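Local coordinates for protein transcriptional regulator, TetR family (Marinobacter aquaeolei, PDB 3NNR) that probably binds DNA through an N-terminal helix-turn-helix domain and acts as a transcriptional regulator of the TetR family, at residues D51-D65 against D109-C123. Numbering follows the deposited sequence.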
ATOM      1  N   ASP A  51       7.179 -21.029 -11.164  1.00 57.34           N
ATOM      2  CA  ASP A  51       7.412 -20.861 -12.595  1.00 56.32           C
ATOM      3  C   ASP A  51       6.163 -20.345 -13.267  1.00 54.22           C
ATOM      4  O   ASP A  51       6.275 -19.538 -14.169  1.00 49.99           O
ATOM      5  CB  ASP A  51       7.921 -22.137 -13.245  1.00 57.91           C
ATOM      6  CG  ASP A  51       9.364 -22.473 -12.853  1.00 62.31           C
ATOM      7  OD1 ASP A  51      10.057 -21.661 -12.200  1.00 61.78           O
ATOM      8  OD2 ASP A  51       9.834 -23.561 -13.263  1.00 73.47           O
ATOM      9  N   ILE A  52       4.991 -20.762 -12.779  1.00 54.54           N
ATOM     10  CA  ILE A  52       3.716 -20.258 -13.291  1.00 53.37           C
ATOM     11  C   ILE A  52       3.652 -18.777 -12.974  1.00 54.31           C
ATOM     12  O   ILE A  52       3.481 -17.956 -13.875  1.00 56.23           O
ATOM     13  CB  ILE A  52       2.461 -20.995 -12.722  1.00 49.61           C
ATOM     14  CG1 ILE A  52       2.473 -22.476 -13.168  1.00 53.38           C
ATOM     15  CG2 ILE A  52       1.180 -20.371 -13.255  1.00 43.05           C
ATOM     16  CD1 ILE A  52       1.303 -23.351 -12.590  1.00 47.57           C
ATOM     17  N   ILE A  53       3.868 -18.447 -11.702  1.00 55.06           N
ATOM     18  CA  ILE A  53       3.780 -17.065 -11.229  1.00 51.14           C
ATOM     19  C   ILE A  53       4.749 -16.133 -11.975  1.00 50.83           C
ATOM     20  O   ILE A  53       4.352 -15.026 -12.377  1.00 50.27           O
ATOM     21  CB  ILE A  53       4.012 -16.988  -9.716  1.00 53.00           C
ATOM     22  CG1 ILE A  53       2.869 -17.684  -8.960  1.00 51.17           C
ATOM     23  CG2 ILE A  53       4.099 -15.514  -9.235  1.00 51.87           C
ATOM     24  CD1 ILE A  53       3.179 -17.888  -7.476  1.00 47.77           C
ATOM     25  N   TYR A  54       5.988 -16.587 -12.189  1.00 48.94           N
ATOM     26  CA  TYR A  54       6.991 -15.757 -12.862  1.00 49.35           C
ATOM     27  C   TYR A  54       6.533 -15.390 -14.272  1.00 52.24           C
ATOM     28  O   TYR A  54       6.599 -14.224 -14.678  1.00 52.02           O
ATOM     29  CB  TYR A  54       8.335 -16.458 -12.929  1.00 49.31           C
ATOM     30  CG  TYR A  54       9.459 -15.651 -13.548  1.00 42.43           C
ATOM     31  CD1 TYR A  54       9.831 -14.428 -13.003  1.00 53.93           C
ATOM     32  CD2 TYR A  54      10.238 -16.156 -14.593  1.00 59.80           C
ATOM     33  CE1 TYR A  54      10.892 -13.675 -13.521  1.00 59.28           C
ATOM     34  CE2 TYR A  54      11.345 -15.404 -15.127  1.00 56.29           C
ATOM     35  CZ  TYR A  54      11.652 -14.171 -14.576  1.00 59.34           C
ATOM     36  OH  TYR A  54      12.676 -13.411 -15.058  1.00 63.52           O
ATOM     37  N   GLU A  55       6.054 -16.384 -15.006  1.00 55.11           N
ATOM     38  CA  GLU A  55       5.583 -16.142 -16.372  1.00 56.78           C
ATOM     39  C   GLU A  55       4.338 -15.255 -16.420  1.00 53.88           C
ATOM     40  O   GLU A  55       4.231 -14.416 -17.298  1.00 59.49           O
ATOM     41  CB  GLU A  55       5.388 -17.442 -17.138  1.00 59.09           C
ATOM     42  CG  GLU A  55       5.066 -17.148 -18.653  1.00 71.66           C
ATOM     43  CD  GLU A  55       5.514 -18.206 -19.611  1.00 70.80           C
ATOM     44  OE1 GLU A  55       6.358 -19.042 -19.189  1.00 62.99           O
ATOM     45  OE2 GLU A  55       5.046 -18.180 -20.792  1.00 73.93           O
ATOM     46  N   ILE A  56       3.422 -15.415 -15.471  1.00 50.52           N
ATOM     47  CA  ILE A  56       2.283 -14.511 -15.365  1.00 49.83           C
ATOM     48  C   ILE A  56       2.796 -13.073 -15.145  1.00 52.01           C
ATOM     49  O   ILE A  56       2.346 -12.144 -15.824  1.00 53.07           O
ATOM     50  CB  ILE A  56       1.341 -14.892 -14.224  1.00 49.43           C
ATOM     51  CG1 ILE A  56       0.598 -16.206 -14.533  1.00 49.58           C
ATOM     52  CG2 ILE A  56       0.350 -13.776 -13.981  1.00 38.30           C
ATOM     53  CD1 ILE A  56      -0.239 -16.783 -13.316  1.00 39.93           C
ATOM     54  N   PHE A  57       3.723 -12.901 -14.203  1.00 49.87           N
ATOM     55  CA  PHE A  57       4.329 -11.587 -13.974  1.00 50.44           C
ATOM     56  C   PHE A  57       4.970 -11.007 -15.244  1.00 53.69           C
ATOM     57  O   PHE A  57       4.802  -9.820 -15.547  1.00 55.86           O
ATOM     58  CB  PHE A  57       5.385 -11.612 -12.871  1.00 49.71           C
ATOM     59  CG  PHE A  57       6.221 -10.379 -12.848  1.00 46.35           C
ATOM     60  CD1 PHE A  57       5.706  -9.201 -12.321  1.00 53.94           C
ATOM     61  CD2 PHE A  57       7.477 -10.366 -13.398  1.00 49.83           C
ATOM     62  CE1 PHE A  57       6.444  -8.042 -12.335  1.00 45.47           C
ATOM     63  CE2 PHE A  57       8.219  -9.202 -13.425  1.00 57.25           C
ATOM     64  CZ  PHE A  57       7.696  -8.041 -12.882  1.00 48.25           C
ATOM     65  N   GLN A  58       5.711 -11.838 -15.969  1.00 55.34           N
ATOM     66  CA  GLN A  58       6.322 -11.400 -17.219  1.00 56.57           C
ATOM     67  C   GLN A  58       5.309 -10.880 -18.238  1.00 56.50           C
ATOM     68  O   GLN A  58       5.693 -10.036 -19.058  1.00 59.75           O
ATOM     69  CB  GLN A  58       7.175 -12.496 -17.850  1.00 56.96           C
ATOM     70  CG  GLN A  58       8.469 -12.741 -17.123  1.00 61.57           C
ATOM     71  CD  GLN A  58       9.299 -13.874 -17.725  1.00 65.14           C
ATOM     72  OE1 GLN A  58       8.781 -14.929 -18.128  1.00 66.75           O
ATOM     73  NE2 GLN A  58      10.594 -13.663 -17.763  1.00 60.12           N
ATOM     74  N   GLU A  59       4.070 -11.402 -18.217  1.00 55.34           N
ATOM     75  CA  GLU A  59       3.001 -10.909 -19.106  1.00 59.46           C
ATOM     76  C   GLU A  59       2.502  -9.546 -18.598  1.00 57.52           C
ATOM     77  O   GLU A  59       2.230  -8.684 -19.409  1.00 62.36           O
ATOM     78  CB  GLU A  59       1.795 -11.862 -19.261  1.00 61.24           C
ATOM     79  CG  GLU A  59       2.051 -13.318 -19.779  1.00 71.23           C
ATOM     80  CD  GLU A  59       2.693 -13.428 -21.175  1.00 93.26           C
ATOM     81  OE1 GLU A  59       2.460 -12.535 -22.035  1.00101.28           O
ATOM     82  OE2 GLU A  59       3.422 -14.439 -21.414  1.00 96.47           O
ATOM     83  N   TYR A  60       2.368  -9.383 -17.280  1.00 55.12           N
ATOM     84  CA  TYR A  60       1.941  -8.117 -16.635  1.00 54.34           C
ATOM     85  C   TYR A  60       2.982  -7.032 -16.909  1.00 54.83           C
ATOM     86  O   TYR A  60       2.633  -5.945 -17.351  1.00 55.21           O
ATOM     87  CB  TYR A  60       1.738  -8.313 -15.122  1.00 50.93           C
ATOM     88  CG  TYR A  60       1.383  -7.066 -14.297  1.00 48.20           C
ATOM     89  CD1 TYR A  60       0.214  -6.310 -14.529  1.00 56.78           C
ATOM     90  CD2 TYR A  60       2.196  -6.660 -13.270  1.00 47.98           C
ATOM     91  CE1 TYR A  60      -0.090  -5.142 -13.741  1.00 47.31           C
ATOM     92  CE2 TYR A  60       1.909  -5.550 -12.515  1.00 51.25           C
ATOM     93  CZ  TYR A  60       0.773  -4.791 -12.735  1.00 50.97           C
ATOM     94  OH  TYR A  60       0.601  -3.706 -11.880  1.00 70.62           O
ATOM     95  N   GLU A  61       4.248  -7.372 -16.686  1.00 55.57           N
ATOM     96  CA  GLU A  61       5.398  -6.502 -16.956  1.00 57.02           C
ATOM     97  C   GLU A  61       5.368  -6.000 -18.411  1.00 61.37           C
ATOM     98  O   GLU A  61       5.475  -4.797 -18.651  1.00 62.82           O
ATOM     99  CB  GLU A  61       6.694  -7.278 -16.671  1.00 57.74           C
ATOM    100  CG  GLU A  61       7.990  -6.484 -16.746  1.00 62.69           C
ATOM    101  CD  GLU A  61       9.244  -7.337 -16.624  1.00 66.23           C
ATOM    102  OE1 GLU A  61       9.290  -8.488 -17.140  1.00 68.74           O
ATOM    103  OE2 GLU A  61      10.214  -6.809 -16.048  1.00 71.21           O
ATOM    104  N   LYS A  62       5.194  -6.910 -19.372  1.00 63.30           N
ATOM    105  CA  LYS A  62       5.109  -6.530 -20.801  1.00 65.81           C
ATOM    106  C   LYS A  62       3.947  -5.594 -21.074  1.00 63.88           C
ATOM    107  O   LYS A  62       4.076  -4.670 -21.870  1.00 67.63           O
ATOM    108  CB  LYS A  62       4.967  -7.748 -21.729  1.00 68.64           C
ATOM    109  CG  LYS A  62       6.262  -8.507 -22.013  1.00 83.96           C
ATOM    110  CD  LYS A  62       6.009  -9.841 -22.786  1.00 91.73           C
ATOM    111  CE  LYS A  62       7.247 -10.768 -22.737  1.00 99.68           C
ATOM    112  NZ  LYS A  62       6.903 -12.225 -22.808  1.00100.50           N
ATOM    113  N   LEU A  63       2.828  -5.836 -20.404  1.00 60.04           N
ATOM    114  CA  LEU A  63       1.610  -5.053 -20.593  1.00 60.65           C
ATOM    115  C   LEU A  63       1.800  -3.624 -20.104  1.00 58.13           C
ATOM    116  O   LEU A  63       1.565  -2.678 -20.845  1.00 59.31           O
ATOM    117  CB  LEU A  63       0.431  -5.692 -19.840  1.00 60.76           C
ATOM    118  CG  LEU A  63      -0.969  -5.351 -20.330  1.00 67.18           C
ATOM    119  CD1 LEU A  63      -1.189  -6.139 -21.621  1.00 62.29           C
ATOM    120  CD2 LEU A  63      -2.055  -5.656 -19.273  1.00 67.86           C
ATOM    121  N   VAL A  64       2.278  -3.486 -18.872  1.00 55.51           N
ATOM    122  CA  VAL A  64       2.476  -2.169 -18.255  1.00 55.33           C
ATOM    123  C   VAL A  64       3.553  -1.360 -19.001  1.00 60.15           C
ATOM    124  O   VAL A  64       3.341  -0.170 -19.281  1.00 64.35           O
ATOM    125  CB  VAL A  64       2.752  -2.306 -16.764  1.00 55.65           C
ATOM    126  CG1 VAL A  64       3.085  -0.968 -16.143  1.00 54.33           C
ATOM    127  CG2 VAL A  64       1.534  -2.977 -16.079  1.00 42.30           C
ATOM    128  N   ASP A  65       4.664  -2.007 -19.370  1.00 58.77           N
ATOM    129  CA  ASP A  65       5.699  -1.375 -20.208  1.00 58.15           C
ATOM    130  C   ASP A  65       5.150  -0.841 -21.534  1.00 59.27           C
ATOM    131  O   ASP A  65       5.598   0.205 -22.004  1.00 62.66           O
ATOM    132  CB  ASP A  65       6.819  -2.363 -20.541  1.00 57.90           C
ATOM    133  CG  ASP A  65       7.772  -2.604 -19.392  1.00 59.84           C
ATOM    134  OD1 ASP A  65       7.768  -1.893 -18.342  1.00 58.95           O
ATOM    135  OD2 ASP A  65       8.588  -3.534 -19.560  1.00 62.64           O
ATOM    136  N   ASP A 109      11.048 -16.235  -4.900  1.00 60.44           N
ATOM    137  CA  ASP A 109      11.734 -16.226  -6.168  1.00 59.26           C
ATOM    138  C   ASP A 109      12.676 -15.039  -6.380  1.00 59.21           C
ATOM    139  O   ASP A 109      12.235 -13.901  -6.625  1.00 54.88           O
ATOM    140  CB  ASP A 109      10.670 -16.276  -7.268  1.00 57.49           C
ATOM    141  CG  ASP A 109      11.238 -16.638  -8.629  1.00 55.65           C
ATOM    142  OD1 ASP A 109      12.464 -16.564  -8.833  1.00 63.36           O
ATOM    143  OD2 ASP A 109      10.438 -17.016  -9.518  1.00 61.40           O
ATOM    144  N   PRO A 110      13.988 -15.310  -6.336  1.00 60.27           N
ATOM    145  CA  PRO A 110      14.974 -14.253  -6.607  1.00 63.36           C
ATOM    146  C   PRO A 110      14.898 -13.617  -7.986  1.00 62.96           C
ATOM    147  O   PRO A 110      15.268 -12.457  -8.127  1.00 63.49           O
ATOM    148  CB  PRO A 110      16.301 -14.972  -6.423  1.00 67.35           C
ATOM    149  CG  PRO A 110      16.007 -15.943  -5.327  1.00 67.61           C
ATOM    150  CD  PRO A 110      14.598 -16.424  -5.591  1.00 61.57           C
ATOM    151  N   ARG A 111      14.414 -14.365  -8.978  1.00 64.57           N
ATOM    152  CA  ARG A 111      14.259 -13.848 -10.344  1.00 65.00           C
ATOM    153  C   ARG A 111      13.165 -12.811 -10.344  1.00 62.44           C
ATOM    154  O   ARG A 111      13.309 -11.746 -10.947  1.00 64.80           O
ATOM    155  CB  ARG A 111      13.860 -14.933 -11.339  1.00 65.90           C
ATOM    156  CG  ARG A 111      14.798 -16.133 -11.473  1.00 72.28           C
ATOM    157  CD  ARG A 111      14.101 -17.270 -12.260  1.00 80.51           C
ATOM    158  NE  ARG A 111      12.814 -17.663 -11.653  1.00 76.20           N
ATOM    159  CZ  ARG A 111      12.013 -18.645 -12.079  1.00 77.40           C
ATOM    160  NH1 ARG A 111      12.348 -19.428 -13.100  1.00 76.81           N
ATOM    161  NH2 ARG A 111      10.862 -18.873 -11.444  1.00 72.48           N
ATOM    162  N   LEU A 112      12.068 -13.147  -9.670  1.00 60.66           N
ATOM    163  CA  LEU A 112      10.907 -12.262  -9.560  1.00 56.53           C
ATOM    164  C   LEU A 112      11.245 -11.008  -8.778  1.00 56.90           C
ATOM    165  O   LEU A 112      10.890  -9.916  -9.163  1.00 60.46           O
ATOM    166  CB  LEU A 112       9.768 -13.016  -8.895  1.00 53.23           C
ATOM    167  CG  LEU A 112       8.378 -12.399  -8.887  1.00 57.04           C
ATOM    168  CD1 LEU A 112       7.978 -12.059 -10.263  1.00 45.92           C
ATOM    169  CD2 LEU A 112       7.382 -13.396  -8.277  1.00 54.66           C
ATOM    170  N   ARG A 113      11.969 -11.177  -7.687  1.00 59.44           N
ATOM    171  CA  ARG A 113      12.431 -10.068  -6.849  1.00 60.68           C
ATOM    172  C   ARG A 113      13.306  -9.116  -7.659  1.00 60.71           C
ATOM    173  O   ARG A 113      13.096  -7.904  -7.636  1.00 60.20           O
ATOM    174  CB  ARG A 113      13.245 -10.630  -5.668  1.00 62.62           C
ATOM    175  CG  ARG A 113      13.697  -9.650  -4.579  1.00 67.50           C
ATOM    176  CD  ARG A 113      14.783 -10.348  -3.708  1.00 85.15           C
ATOM    177  NE  ARG A 113      14.350 -11.677  -3.225  1.00 90.17           N
ATOM    178  CZ  ARG A 113      15.147 -12.720  -2.912  1.00 96.68           C
ATOM    179  NH1 ARG A 113      16.495 -12.671  -3.027  1.00 93.48           N
ATOM    180  NH2 ARG A 113      14.579 -13.861  -2.495  1.00 95.07           N
ATOM    181  N   GLN A 114      14.271  -9.674  -8.387  1.00 63.54           N
ATOM    182  CA  GLN A 114      15.171  -8.876  -9.233  1.00 67.33           C
ATOM    183  C   GLN A 114      14.344  -8.109 -10.286  1.00 64.70           C
ATOM    184  O   GLN A 114      14.329  -6.872 -10.269  1.00 65.34           O
ATOM    185  CB  GLN A 114      16.265  -9.772  -9.850  1.00 71.75           C
ATOM    186  CG  GLN A 114      17.221  -9.155 -10.890  1.00 85.11           C
ATOM    187  CD  GLN A 114      18.183  -8.121 -10.321  1.00 98.00           C
ATOM    188  OE1 GLN A 114      19.392  -8.320 -10.395  1.00105.87           O
ATOM    189  NE2 GLN A 114      17.660  -7.022  -9.747  1.00 97.59           N
ATOM    190  N   ASP A 115      13.592  -8.833 -11.114  1.00 61.06           N
ATOM    191  CA  ASP A 115      12.766  -8.210 -12.169  1.00 61.06           C
ATOM    192  C   ASP A 115      11.778  -7.153 -11.617  1.00 61.41           C
ATOM    193  O   ASP A 115      11.691  -6.058 -12.167  1.00 65.05           O
ATOM    194  CB  ASP A 115      11.992  -9.270 -12.978  1.00 58.66           C
ATOM    195  CG  ASP A 115      12.893 -10.242 -13.734  1.00 64.25           C
ATOM    196  OD1 ASP A 115      14.137 -10.270 -13.533  1.00 59.45           O
ATOM    197  OD2 ASP A 115      12.323 -10.985 -14.552  1.00 71.07           O
ATOM    198  N   TYR A 116      11.089  -7.459 -10.517  1.00 59.69           N
ATOM    199  CA  TYR A 116      10.130  -6.504  -9.918  1.00 60.80           C
ATOM    200  C   TYR A 116      10.782  -5.191  -9.450  1.00 61.90           C
ATOM    201  O   TYR A 116      10.214  -4.111  -9.686  1.00 63.86           O
ATOM    202  CB  TYR A 116       9.293  -7.110  -8.773  1.00 58.31           C
ATOM    203  CG  TYR A 116       8.142  -6.195  -8.386  1.00 61.27           C
ATOM    204  CD1 TYR A 116       7.118  -5.960  -9.273  1.00 68.44           C
ATOM    205  CD2 TYR A 116       8.100  -5.526  -7.157  1.00 68.20           C
ATOM    206  CE1 TYR A 116       6.069  -5.106  -8.973  1.00 65.53           C
ATOM    207  CE2 TYR A 116       7.027  -4.655  -6.835  1.00 62.25           C
ATOM    208  CZ  TYR A 116       6.013  -4.468  -7.766  1.00 59.03           C
ATOM    209  OH  TYR A 116       4.922  -3.640  -7.575  1.00 65.21           O
ATOM    210  N   ARG A 117      11.958  -5.283  -8.824  1.00 63.30           N
ATOM    211  CA  ARG A 117      12.744  -4.092  -8.419  1.00 65.31           C
ATOM    212  C   ARG A 117      12.984  -3.240  -9.675  1.00 66.06           C
ATOM    213  O   ARG A 117      12.707  -2.054  -9.672  1.00 68.44           O
ATOM    214  CB  ARG A 117      14.093  -4.492  -7.739  1.00 68.37           C
ATOM    215  CG  ARG A 117      15.103  -3.344  -7.292  1.00 75.94           C
ATOM    216  CD  ARG A 117      16.585  -3.846  -7.025  1.00 73.52           C
ATOM    217  N   GLU A 118      13.443  -3.869 -10.754  1.00 67.34           N
ATOM    218  CA  GLU A 118      13.780  -3.159 -12.004  1.00 69.83           C
ATOM    219  C   GLU A 118      12.568  -2.564 -12.716  1.00 66.54           C
ATOM    220  O   GLU A 118      12.653  -1.477 -13.299  1.00 68.60           O
ATOM    221  CB  GLU A 118      14.568  -4.066 -12.945  1.00 71.39           C
ATOM    222  CG  GLU A 118      15.954  -4.359 -12.418  1.00 84.69           C
ATOM    223  CD  GLU A 118      16.787  -5.221 -13.363  1.00102.74           C
ATOM    224  OE1 GLU A 118      16.261  -6.232 -13.918  1.00104.83           O
ATOM    225  OE2 GLU A 118      17.987  -4.888 -13.525  1.00113.25           O
ATOM    226  N   PHE A 119      11.468  -3.306 -12.662  1.00 60.30           N
ATOM    227  CA  PHE A 119      10.187  -2.904 -13.207  1.00 58.01           C
ATOM    228  C   PHE A 119       9.638  -1.662 -12.465  1.00 57.40           C
ATOM    229  O   PHE A 119       9.106  -0.714 -13.089  1.00 55.60           O
ATOM    230  CB  PHE A 119       9.242  -4.117 -13.115  1.00 54.97           C
ATOM    231  CG  PHE A 119       7.832  -3.847 -13.541  1.00 53.27           C
ATOM    232  CD1 PHE A 119       7.561  -3.302 -14.793  1.00 57.41           C
ATOM    233  CD2 PHE A 119       6.771  -4.175 -12.695  1.00 50.62           C
ATOM    234  CE1 PHE A 119       6.248  -3.080 -15.197  1.00 54.22           C
ATOM    235  CE2 PHE A 119       5.480  -3.961 -13.071  1.00 52.98           C
ATOM    236  CZ  PHE A 119       5.203  -3.411 -14.327  1.00 55.75           C
ATOM    237  N   THR A 120       9.748  -1.700 -11.137  1.00 57.00           N
ATOM    238  CA  THR A 120       9.352  -0.582 -10.277  1.00 56.37           C
ATOM    239  C   THR A 120      10.126   0.699 -10.661  1.00 60.35           C
ATOM    240  O   THR A 120       9.500   1.760 -10.810  1.00 61.97           O
ATOM    241  CB  THR A 120       9.450  -1.002  -8.812  1.00 56.24           C
ATOM    242  OG1 THR A 120       8.475  -2.029  -8.624  1.00 55.19           O
ATOM    243  CG2 THR A 120       9.185   0.173  -7.799  1.00 48.77           C
ATOM    244  N   ASN A 121      11.438   0.586 -10.910  1.00 62.01           N
ATOM    245  CA  ASN A 121      12.238   1.735 -11.377  1.00 66.75           C
ATOM    246  C   ASN A 121      11.801   2.274 -12.750  1.00 67.86           C
ATOM    247  O   ASN A 121      11.799   3.492 -12.946  1.00 72.36           O
ATOM    248  CB  ASN A 121      13.740   1.432 -11.375  1.00 71.65           C
ATOM    249  CG  ASN A 121      14.324   1.248  -9.948  1.00 74.85           C
ATOM    250  OD1 ASN A 121      13.619   1.288  -8.943  1.00 75.12           O
ATOM    251  ND2 ASN A 121      15.626   1.039  -9.887  1.00 83.62           N
ATOM    252  N   ARG A 122      11.437   1.381 -13.678  1.00 65.58           N
ATOM    253  CA  ARG A 122      10.904   1.773 -14.995  1.00 64.71           C
ATOM    254  C   ARG A 122       9.579   2.523 -14.822  1.00 62.83           C
ATOM    255  O   ARG A 122       9.373   3.586 -15.438  1.00 63.21           O
ATOM    256  CB  ARG A 122      10.700   0.563 -15.928  1.00 64.32           C
ATOM    257  CG  ARG A 122      11.961   0.125 -16.673  1.00 77.14           C
ATOM    258  CD  ARG A 122      11.775  -1.075 -17.629  1.00 70.52           C
ATOM    259  NE  ARG A 122      12.080  -2.334 -16.941  1.00 72.00           N
ATOM    260  CZ  ARG A 122      11.286  -3.399 -16.794  1.00 71.56           C
ATOM    261  NH1 ARG A 122      10.087  -3.472 -17.354  1.00 58.79           N
ATOM    262  NH2 ARG A 122      11.735  -4.453 -16.096  1.00 82.47           N
ATOM    263  N   CYS A 123       8.698   1.967 -13.989  1.00 58.42           N
ATOM    264  CA  CYS A 123       7.403   2.593 -13.723  1.00 58.15           C
ATOM    265  C   CYS A 123       7.584   3.987 -13.104  1.00 57.64           C
ATOM    266  O   CYS A 123       7.017   4.961 -13.617  1.00 57.22           O
ATOM    267  CB  CYS A 123       6.513   1.696 -12.862  1.00 57.38           C
ATOM    268  SG  CYS A 123       5.996   0.190 -13.731  1.00 54.61           S
TER
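R111 reaches over from helix 110-136 and lays its guanidinium flat on the ring of Y54, planes 14° apart, while its end meets the carboxylate of D51. R111 NH2 gives the main bond, 3.0 Å to D51 OD1, nearly in line with that oxygen's C-O bond; NH1 adds only a weak one. D109 takes the same guanidinium side-on, NE going to OD1 and NH2 to OD2, so that the group is fixed by the carboxylates of D51 and D109 and the ring of Y54. D109 is also the N-cap of helix 110-136, its OD1 accepting from R111 N at 2.9 Å. Y54, its CG anti to the backbone N (chi1 -177°), directs its OH to D115, donating to OD2 on the syn side at 2.5 Å. A leucine in place of Y54 would probably leave D115 OD2 without this donor and R111 without the ring that steadies its guanidinium.

In the TetR fold, helix 49-67 leads from the DNA-binding domain into the regulatory domain; here it runs alongside helix 110-136 in nearly the same direction. Between them F57 is a knob in the hole formed by L112, D115, Y116 and F119: L112 CD1 presses on F57 CG at 3.5 Å, and the edge of the F57 ring points at the face of F119. F119 in turn sits among F57, E61, V64 and D65, with V64 CB 3.6 Å from F119 CZ. Beside these rings, the hydroxyls of Y60 and Y116 both reach one unidentified bound molecule, that of Y116 weakly.

Farther along, R122 bridges two acids one helical turn apart. R122 NH2 donates almost straight (170°) to E61 OE2 at 2.8 Å, in the guanidinium plane, and R122 NH1 forms a salt bridge to D65 OD2 at 2.7 Å.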